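Local coordinates for 462aa long hypothetical selenium-binding protein (Sulfolobus tokodaii, PDB 2ECE) that folds as a beta-propeller of unknown biochemical role and may bind selenium, as members of its family are generally thought to do, at residues 80-88 with 454-462; 191-199 with 254-265. All blocks are in the same frame, centred on the assembly; numbering follows the deposited sequence.

Overall arrangement
Interaction 2 joins two neighbouring blades of the beta-propeller, and interaction 1 ties the C-terminal tail, which follows strand 443-449, to the loop after strand 77-78. Interaction 2 packs the first strands of two successive blades together; its centre lies about 13 Å from the centre of the chain. The centre of interaction 1 is about 18 Å from that point, and along the sequence this contact encloses interaction 2. The centres of the two contacts are about 11 Å apart, and they touch: W195 NE1 probably hydrogen-bonds to S458 OG at 3.0 Å, while W194 CH2 packs 3.3 Å from S455 O.

Interaction 1: residues 80-88 with 454-462; sequences ACSSALCPN and ASSDSYCYP
S82 meets D457 at one end of this contact and Y461 meets L85 at the other, with the C86-C460 disulfide close to the second, as the C-terminal tail of the beta-propeller crosses the 3-10 turn 82-85. S82 gives both of its donors to a single oxygen. S82 N lies 2.9 Å from D457 OD2, approaching from above the carboxylate plane in a fairly straight bond (166°). The hydroxyl, turned beside that same N (chi1 -65°), comes from the anti side, S82 OG standing 2.9 Å from D457 OD2. R95 adds a salt bridge to this oxygen, and S82 OG is further bonded to the backbone N of Y13, so the carboxylate is held firmly at the start of the turn. The ring of Y459 lies obliquely against the same serine, Y459 CE2 3.5 Å from S82 OG.

Y461 turns its ring edge to the turn's last carbonyl and donates from Y461 OH to L85 O at 2.9 Å; P87 CD packs 3.3 Å from Y461 OH. Next to the tyrosine, C460 is covalently fixed to C86 through a right-handed disulfide whose chi3 of 92° is close to the relaxed right angle. A second disulfide, C81 to C145, ties the same loop to strand 140-145. Beside the C86-C460 link, a water 3.1 Å from C460 N accepts its N-H and bridges to S82 O.

Interaction 2: residues 191-199 with 254-265; sequences YDFWWNLPN and LELRPLHDPTKL
Y191 receives L254 squarely on one ring face: L254 CD2 stands 3.5 Å above the Y191 ring centre in a CH-pi contact, only 6° off the normal. The neighbouring D192 has CG anti to its backbone N (chi1 -173°), which sends the carboxylate across to the other strand, where the anti lone pair of D192 OD2 takes the N-H of L256 N at 2.8 Å. R257 NH1 adds a longer salt bridge to OD2 and, with NH2, also grips E255 OE1 end-on; D192 OD1 is bonded to T142. Further along this buried part, W194 CE3 rests 3.5 Å from P258 CD, and N196 ND2 donates to P262 O at 3.1 Å, from above the carbonyl plane.

N199 N bonds to N196 OD1 in an Asx motif, and N199 ND2 adds a second bond from the same face. The fit is looser at the rim, where the exposed P198 merely touches P262, P198 CG to P262 CB at 3.9 Å. Here too the partly exposed L265 lays both methyls against the N199 amide.

Strands 193-196 and 254-258 run nearly parallel, 13° apart with axes 6.5 Å from each other, yet side chains join them: these are the innermost strands of successive blades in a seven-bladed beta-propeller.

Interaction 1: residues 80-88 with 454-462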
loop_
_atom_site.group_PDB
_atom_site.type_symbol
_atom_site.label_atom_id
_atom_site.label_comp_id
_atom_site.label_asym_id
_atom_site.label_seq_id
_atom_site.Cartn_x
_atom_site.Cartn_y
_atom_site.Cartn_z
ATOM N N ALA A 80 -8.807 -2.822 -14.148
ATOM C CA ALA A 80 -8.484 -4.161 -14.627
ATOM C C ALA A 80 -6.984 -4.332 -14.785
ATOM O O ALA A 80 -6.253 -3.366 -15.016
ATOM C CB ALA A 80 -9.184 -4.431 -15.969
ATOM N N CYS A 81 -6.528 -5.572 -14.664
ATOM C CA CYS A 81 -5.113 -5.845 -14.794
ATOM C C CYS A 81 -4.833 -7.270 -15.270
ATOM O O CYS A 81 -5.713 -7.917 -15.828
ATOM C CB CYS A 81 -4.418 -5.546 -13.467
ATOM S SG CYS A 81 -5.061 -6.383 -11.982
ATOM N N SER A 82 -3.613 -7.758 -15.052
ATOM C CA SER A 82 -3.234 -9.098 -15.507
ATOM C C SER A 82 -4.186 -10.223 -15.100
ATOM O O SER A 82 -4.271 -11.252 -15.778
ATOM C CB SER A 82 -1.813 -9.426 -15.038
ATOM O OG SER A 82 -0.875 -8.557 -15.656
ATOM N N SER A 83 -4.900 -10.029 -13.997
ATOM C CA SER A 83 -5.840 -11.033 -13.513
ATOM C C SER A 83 -6.931 -11.327 -14.542
ATOM O O SER A 83 -7.596 -12.358 -14.458
ATOM C CB SER A 83 -6.483 -10.564 -12.209
ATOM O OG SER A 83 -7.183 -9.341 -12.408
ATOM N N ALA A 84 -7.108 -10.428 -15.510
ATOM C CA ALA A 84 -8.126 -10.608 -16.547
ATOM C C ALA A 84 -7.818 -11.792 -17.465
ATOM O O ALA A 84 -8.706 -12.294 -18.159
ATOM C CB ALA A 84 -8.263 -9.336 -17.383
ATOM N N LEU A 85 -6.560 -12.220 -17.477
ATOM C CA LEU A 85 -6.146 -13.342 -18.307
ATOM C C LEU A 85 -6.453 -14.670 -17.620
ATOM O O LEU A 85 -6.210 -15.740 -18.179
ATOM C CB LEU A 85 -4.653 -13.243 -18.620
ATOM C CG LEU A 85 -4.243 -12.043 -19.485
ATOM C CD1 LEU A 85 -2.733 -12.028 -19.655
ATOM C CD2 LEU A 85 -4.928 -12.123 -20.846
ATOM N N CYS A 86 -6.983 -14.592 -16.402
ATOM C CA CYS A 86 -7.354 -15.784 -15.647
ATOM C C CYS A 86 -8.546 -16.470 -16.331
ATOM O O CYS A 86 -9.331 -15.821 -17.025
ATOM C CB CYS A 86 -7.767 -15.403 -14.222
ATOM S SG CYS A 86 -6.455 -14.720 -13.153
ATOM N N PRO A 87 -8.697 -17.789 -16.137
ATOM C CA PRO A 87 -9.809 -18.526 -16.747
ATOM C C PRO A 87 -11.166 -17.844 -16.577
ATOM O O PRO A 87 -11.970 -17.803 -17.506
ATOM C CB PRO A 87 -9.741 -19.871 -16.038
ATOM C CG PRO A 87 -8.258 -20.088 -15.943
ATOM C CD PRO A 87 -7.752 -18.717 -15.483
ATOM N N ASN A 88 -11.413 -17.306 -15.389
ATOM C CA ASN A 88 -12.675 -16.639 -15.103
ATOM C C ASN A 88 -12.622 -15.137 -15.374
ATOM O O ASN A 88 -13.538 -14.400 -14.998
ATOM C CB ASN A 88 -13.081 -16.894 -13.646
ATOM C CG ASN A 88 -12.133 -16.247 -12.651
ATOM O OD1 ASN A 88 -10.934 -16.125 -12.903
ATOM N ND2 ASN A 88 -12.670 -15.844 -11.499
ATOM N N ALA A 454 4.792 -3.773 -9.144
ATOM C CA ALA A 454 4.887 -4.917 -8.249
ATOM C C ALA A 454 3.751 -5.132 -7.241
ATOM O O ALA A 454 3.722 -6.170 -6.573
ATOM C CB ALA A 454 6.220 -4.868 -7.510
ATOM N N SER A 455 2.828 -4.181 -7.109
ATOM C CA SER A 455 1.736 -4.357 -6.152
ATOM C C SER A 455 0.368 -4.087 -6.764
ATOM O O SER A 455 -0.646 -4.098 -6.067
ATOM C CB SER A 455 1.928 -3.442 -4.935
ATOM O OG SER A 455 1.566 -2.101 -5.228
ATOM N N SER A 456 0.342 -3.870 -8.071
ATOM C CA SER A 456 -0.901 -3.571 -8.766
ATOM C C SER A 456 -1.559 -4.770 -9.438
ATOM O O SER A 456 -2.774 -4.774 -9.631
ATOM C CB SER A 456 -0.650 -2.509 -9.833
ATOM O OG SER A 456 0.154 -3.040 -10.874
ATOM N N ASP A 457 -0.754 -5.775 -9.795
ATOM C CA ASP A 457 -1.240 -6.959 -10.503
ATOM C C ASP A 457 -0.975 -8.294 -9.821
ATOM O O ASP A 457 0.016 -8.461 -9.118
ATOM C CB ASP A 457 -0.591 -7.048 -11.891
ATOM C CG ASP A 457 -1.030 -5.950 -12.826
ATOM O OD1 ASP A 457 -1.022 -4.772 -12.412
ATOM O OD2 ASP A 457 -1.367 -6.272 -13.984
ATOM N N SER A 458 -1.873 -9.246 -10.048
ATOM C CA SER A 458 -1.699 -10.602 -9.540
ATOM C C SER A 458 -1.798 -11.440 -10.815
ATOM O O SER A 458 -2.431 -11.025 -11.784
ATOM C CB SER A 458 -2.782 -10.984 -8.521
ATOM O OG SER A 458 -4.081 -10.820 -9.049
ATOM N N TYR A 459 -1.164 -12.603 -10.830
ATOM C CA TYR A 459 -1.163 -13.416 -12.039
ATOM C C TYR A 459 -1.772 -14.809 -11.873
ATOM O O TYR A 459 -1.827 -15.344 -10.762
ATOM C CB TYR A 459 0.276 -13.507 -12.546
ATOM C CG TYR A 459 0.976 -12.161 -12.523
ATOM C CD1 TYR A 459 1.658 -11.723 -11.384
ATOM C CD2 TYR A 459 0.889 -11.293 -13.609
ATOM C CE1 TYR A 459 2.230 -10.452 -11.325
ATOM C CE2 TYR A 459 1.457 -10.017 -13.562
ATOM C CZ TYR A 459 2.120 -9.605 -12.418
ATOM O OH TYR A 459 2.656 -8.342 -12.364
ATOM N N CYS A 460 -2.242 -15.383 -12.978
ATOM C CA CYS A 460 -2.832 -16.715 -12.933
ATOM C C CYS A 460 -1.949 -17.795 -13.547
ATOM O O CYS A 460 -2.332 -18.960 -13.586
ATOM C CB CYS A 460 -4.205 -16.728 -13.609
ATOM S SG CYS A 460 -5.556 -16.395 -12.437
ATOM N N TYR A 461 -0.769 -17.418 -14.021
ATOM C CA TYR A 461 0.127 -18.398 -14.625
ATOM C C TYR A 461 1.544 -18.247 -14.094
ATOM O O TYR A 461 2.024 -17.133 -13.880
ATOM C CB TYR A 461 0.101 -18.273 -16.153
ATOM C CG TYR A 461 -1.307 -18.314 -16.697
ATOM C CD1 TYR A 461 -2.094 -17.158 -16.732
ATOM C CD2 TYR A 461 -1.900 -19.529 -17.072
ATOM C CE1 TYR A 461 -3.430 -17.209 -17.117
ATOM C CE2 TYR A 461 -3.242 -19.589 -17.454
ATOM C CZ TYR A 461 -4.000 -18.424 -17.468
ATOM O OH TYR A 461 -5.335 -18.476 -17.789
ATOM N N PRO A 462 2.230 -19.375 -13.866
ATOM C CA PRO A 462 3.599 -19.377 -13.350
ATOM C C PRO A 462 4.656 -18.937 -14.354
ATOM O O PRO A 462 5.767 -18.588 -13.958
ATOM C CB PRO A 462 3.788 -20.821 -12.907
ATOM C CG PRO A 462 3.027 -21.567 -13.950
ATOM C CD PRO A 462 1.741 -20.755 -14.041
ATOM O OXT PRO A 462 4.347 -18.983 -15.563
HETATM O O HOH W 1 -2.700 -13.623 -15.448
#

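Interaction 2: residues 191-199 with 254-265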
loop_
_atom_site.group_PDB
_atom_site.type_symbol
_atom_site.label_atom_id
_atom_site.label_comp_id
_atom_site.label_asym_id
_atom_site.label_seq_id
_atom_site.Cartn_x
_atom_site.Cartn_y
_atom_site.Cartn_z
ATOM N N TYR A 191 -8.003 -3.873 6.958
ATOM C CA TYR A 191 -7.010 -2.892 6.501
ATOM C C TYR A 191 -6.632 -3.164 5.045
ATOM O O TYR A 191 -7.117 -2.498 4.130
ATOM C CB TYR A 191 -5.742 -2.971 7.336
ATOM C CG TYR A 191 -4.695 -1.954 6.927
ATOM C CD1 TYR A 191 -3.577 -2.305 6.160
ATOM C CD2 TYR A 191 -4.869 -0.611 7.254
ATOM C CE1 TYR A 191 -2.662 -1.323 5.727
ATOM C CE2 TYR A 191 -3.976 0.365 6.831
ATOM C CZ TYR A 191 -2.879 0.007 6.071
ATOM O OH TYR A 191 -2.008 0.987 5.665
ATOM N N ASP A 192 -5.937 -4.273 4.831
ATOM C CA ASP A 192 -5.478 -4.613 3.484
ATOM C C ASP A 192 -5.958 -6.014 3.145
ATOM O O ASP A 192 -6.523 -6.708 3.987
ATOM C CB ASP A 192 -3.937 -4.534 3.387
ATOM C CG ASP A 192 -3.430 -4.717 1.961
ATOM O OD1 ASP A 192 -4.055 -4.160 1.029
ATOM O OD2 ASP A 192 -2.402 -5.404 1.772
ATOM N N PHE A 193 -5.751 -6.420 1.902
ATOM C CA PHE A 193 -6.148 -7.747 1.462
ATOM C C PHE A 193 -5.526 -8.019 0.113
ATOM O O PHE A 193 -5.138 -7.099 -0.597
ATOM C CB PHE A 193 -7.674 -7.852 1.301
ATOM C CG PHE A 193 -8.208 -7.197 0.035
ATOM C CD1 PHE A 193 -8.419 -5.819 -0.026
ATOM C CD2 PHE A 193 -8.478 -7.962 -1.100
ATOM C CE1 PHE A 193 -8.891 -5.212 -1.202
ATOM C CE2 PHE A 193 -8.952 -7.364 -2.281
ATOM C CZ PHE A 193 -9.158 -5.986 -2.330
ATOM N N TRP A 194 -5.410 -9.294 -0.218
ATOM C CA TRP A 194 -4.942 -9.699 -1.527
ATOM C C TRP A 194 -5.310 -11.161 -1.715
ATOM O O TRP A 194 -6.112 -11.699 -0.950
ATOM C CB TRP A 194 -3.441 -9.458 -1.757
ATOM C CG TRP A 194 -3.221 -9.120 -3.218
ATOM C CD1 TRP A 194 -4.110 -9.343 -4.236
ATOM C CD2 TRP A 194 -2.074 -8.494 -3.824
ATOM N NE1 TRP A 194 -3.596 -8.895 -5.428
ATOM C CE2 TRP A 194 -2.351 -8.371 -5.209
ATOM C CE3 TRP A 194 -0.845 -8.024 -3.337
ATOM C CZ2 TRP A 194 -1.445 -7.801 -6.113
ATOM C CZ3 TRP A 194 0.064 -7.454 -4.244
ATOM C CH2 TRP A 194 -0.247 -7.350 -5.614
ATOM N N TRP A 195 -4.735 -11.820 -2.708
ATOM C CA TRP A 195 -5.136 -13.187 -2.957
ATOM C C TRP A 195 -4.146 -13.994 -3.785
ATOM O O TRP A 195 -3.138 -13.479 -4.273
ATOM C CB TRP A 195 -6.490 -13.151 -3.693
ATOM C CG TRP A 195 -6.514 -12.147 -4.871
ATOM C CD1 TRP A 195 -5.553 -11.993 -5.830
ATOM C CD2 TRP A 195 -7.546 -11.182 -5.191
ATOM N NE1 TRP A 195 -5.909 -11.004 -6.719
ATOM C CE2 TRP A 195 -7.125 -10.489 -6.353
ATOM C CE3 TRP A 195 -8.777 -10.839 -4.612
ATOM C CZ2 TRP A 195 -7.893 -9.471 -6.947
ATOM C CZ3 TRP A 195 -9.546 -9.818 -5.208
ATOM C CH2 TRP A 195 -9.094 -9.150 -6.363
ATOM N N ASN A 196 -4.454 -15.277 -3.910
ATOM C CA ASN A 196 -3.719 -16.201 -4.752
ATOM C C ASN A 196 -4.923 -16.700 -5.538
ATOM O O ASN A 196 -5.702 -17.518 -5.044
ATOM C CB ASN A 196 -3.103 -17.353 -3.963
ATOM C CG ASN A 196 -2.381 -18.336 -4.869
ATOM O OD1 ASN A 196 -2.967 -18.859 -5.817
ATOM N ND2 ASN A 196 -1.106 -18.588 -4.588
ATOM N N LEU A 197 -5.089 -16.186 -6.748
ATOM C CA LEU A 197 -6.249 -16.527 -7.559
ATOM C C LEU A 197 -6.465 -17.988 -7.941
ATOM O O LEU A 197 -7.552 -18.516 -7.745
ATOM C CB LEU A 197 -6.279 -15.637 -8.812
ATOM C CG LEU A 197 -6.476 -14.144 -8.490
ATOM C CD1 LEU A 197 -6.270 -13.300 -9.740
ATOM C CD2 LEU A 197 -7.865 -13.923 -7.920
ATOM N N PRO A 198 -5.438 -18.669 -8.470
ATOM C CA PRO A 198 -5.666 -20.072 -8.842
ATOM C C PRO A 198 -6.012 -20.983 -7.665
ATOM O O PRO A 198 -6.755 -21.955 -7.816
ATOM C CB PRO A 198 -4.354 -20.464 -9.527
ATOM C CG PRO A 198 -3.853 -19.141 -10.077
ATOM C CD PRO A 198 -4.108 -18.220 -8.906
ATOM N N ASN A 199 -5.471 -20.667 -6.495
ATOM C CA ASN A 199 -5.733 -21.460 -5.303
ATOM C C ASN A 199 -6.984 -20.984 -4.577
ATOM O O ASN A 199 -7.381 -21.540 -3.552
ATOM C CB ASN A 199 -4.517 -21.410 -4.388
ATOM C CG ASN A 199 -3.376 -22.235 -4.925
ATOM O OD1 ASN A 199 -3.362 -23.456 -4.773
ATOM N ND2 ASN A 199 -2.425 -21.583 -5.589
ATOM N N LEU A 254 -0.612 -4.805 8.862
ATOM C CA LEU A 254 -0.936 -4.027 7.698
ATOM C C LEU A 254 -0.889 -4.796 6.343
ATOM O O LEU A 254 -1.876 -5.428 5.942
ATOM C CB LEU A 254 -0.005 -2.722 7.696
ATOM C CG LEU A 254 -0.288 -1.888 8.978
ATOM C CD1 LEU A 254 0.292 -0.523 8.728
ATOM C CD2 LEU A 254 -1.786 -1.749 9.323
ATOM N N GLU A 255 0.111 -4.374 5.534
ATOM C CA GLU A 255 0.308 -4.806 4.154
ATOM C C GLU A 255 0.553 -6.250 3.847
ATOM O O GLU A 255 1.520 -6.861 4.343
ATOM C CB GLU A 255 1.424 -3.954 3.488
ATOM C CG GLU A 255 1.232 -2.432 3.505
ATOM C CD GLU A 255 0.045 -1.941 2.684
ATOM O OE1 GLU A 255 -0.274 -2.568 1.657
ATOM O OE2 GLU A 255 -0.560 -0.910 3.055
ATOM N N LEU A 256 -0.301 -6.786 2.978
ATOM C CA LEU A 256 -0.258 -8.209 2.617
ATOM C C LEU A 256 0.362 -8.412 1.262
ATOM O O LEU A 256 -0.114 -7.842 0.279
ATOM C CB LEU A 256 -1.676 -8.818 2.618
ATOM C CG LEU A 256 -2.254 -9.178 3.984
ATOM C CD1 LEU A 256 -3.763 -9.318 3.906
ATOM C CD2 LEU A 256 -1.605 -10.466 4.465
ATOM N N ARG A 257 1.413 -9.222 1.186
ATOM C CA ARG A 257 2.074 -9.420 -0.093
ATOM C C ARG A 257 2.341 -10.879 -0.445
ATOM O O ARG A 257 3.344 -11.458 -0.032
ATOM C CB ARG A 257 3.398 -8.648 -0.126
ATOM C CG ARG A 257 3.262 -7.131 0.039
ATOM C CD ARG A 257 2.625 -6.454 -1.187
ATOM N NE ARG A 257 2.637 -4.993 -1.056
ATOM C CZ ARG A 257 1.744 -4.285 -0.369
ATOM N NH1 ARG A 257 0.739 -4.889 0.250
ATOM N NH2 ARG A 257 1.876 -2.970 -0.275
ATOM N N PRO A 258 1.417 -11.502 -1.189
ATOM C CA PRO A 258 1.580 -12.902 -1.599
ATOM C C PRO A 258 2.772 -12.916 -2.568
ATOM O O PRO A 258 3.066 -11.888 -3.186
ATOM C CB PRO A 258 0.281 -13.198 -2.356
ATOM C CG PRO A 258 -0.713 -12.224 -1.762
ATOM C CD PRO A 258 0.107 -10.969 -1.610
ATOM N N LEU A 259 3.470 -14.043 -2.702
ATOM C CA LEU A 259 4.551 -14.068 -3.681
ATOM C C LEU A 259 3.820 -13.961 -5.023
ATOM O O LEU A 259 2.650 -14.349 -5.134
ATOM C CB LEU A 259 5.359 -15.370 -3.611
ATOM C CG LEU A 259 6.308 -15.530 -2.416
ATOM C CD1 LEU A 259 7.312 -16.645 -2.719
ATOM C CD2 LEU A 259 7.049 -14.237 -2.150
ATOM N N HIS A 260 4.491 -13.424 -6.033
ATOM C CA HIS A 260 3.867 -13.245 -7.337
ATOM C C HIS A 260 3.594 -14.549 -8.093
ATOM O O HIS A 260 2.609 -14.652 -8.832
ATOM C CB HIS A 260 4.725 -12.295 -8.169
ATOM C CG HIS A 260 4.902 -10.946 -7.536
ATOM N ND1 HIS A 260 3.912 -9.984 -7.532
ATOM C CD2 HIS A 260 5.938 -10.420 -6.841
ATOM C CE1 HIS A 260 4.331 -8.925 -6.861
ATOM N NE2 HIS A 260 5.556 -9.164 -6.431
ATOM N N ASP A 261 4.465 -15.534 -7.898
ATOM C CA ASP A 261 4.334 -16.848 -8.537
ATOM C C ASP A 261 3.133 -17.526 -7.880
ATOM O O ASP A 261 3.198 -17.895 -6.710
ATOM C CB ASP A 261 5.595 -17.668 -8.265
ATOM C CG ASP A 261 5.604 -19.011 -8.986
ATOM O OD1 ASP A 261 4.530 -19.525 -9.362
ATOM O OD2 ASP A 261 6.710 -19.560 -9.159
ATOM N N PRO A 262 2.032 -17.718 -8.626
ATOM C CA PRO A 262 0.843 -18.353 -8.050
ATOM C C PRO A 262 0.984 -19.803 -7.594
ATOM O O PRO A 262 0.093 -20.328 -6.919
ATOM C CB PRO A 262 -0.199 -18.186 -9.154
ATOM C CG PRO A 262 0.628 -18.331 -10.391
ATOM C CD PRO A 262 1.842 -17.469 -10.068
ATOM N N THR A 263 2.084 -20.458 -7.955
ATOM C CA THR A 263 2.279 -21.845 -7.531
ATOM C C THR A 263 2.786 -21.854 -6.099
ATOM O O THR A 263 2.851 -22.901 -5.453
ATOM C CB THR A 263 3.296 -22.599 -8.428
ATOM O OG1 THR A 263 4.586 -21.990 -8.325
ATOM C CG2 THR A 263 2.845 -22.577 -9.866
ATOM N N LYS A 264 3.132 -20.673 -5.601
ATOM C CA LYS A 264 3.637 -20.531 -4.242
ATOM C C LYS A 264 2.531 -20.075 -3.303
ATOM O O LYS A 264 1.963 -18.995 -3.476
ATOM C CB LYS A 264 4.765 -19.501 -4.208
ATOM C CG LYS A 264 5.926 -19.800 -5.143
ATOM C CD LYS A 264 6.841 -20.867 -4.571
ATOM C CE LYS A 264 8.115 -21.017 -5.398
ATOM N NZ LYS A 264 7.868 -21.629 -6.736
ATOM N N LEU A 265 2.227 -20.871 -2.293
ATOM C CA LEU A 265 1.175 -20.462 -1.386
ATOM C C LEU A 265 1.703 -19.837 -0.129
ATOM O O LEU A 265 1.568 -20.374 0.971
ATOM C CB LEU A 265 0.256 -21.624 -1.052
ATOM C CG LEU A 265 -0.727 -21.767 -2.206
ATOM C CD1 LEU A 265 -0.278 -22.881 -3.133
ATOM C CD2 LEU A 265 -2.112 -22.014 -1.640
HETATM O O HOH W 2 0.389 0.682 4.869
HETATM O O HOH W 3 -2.297 -2.219 0.072
#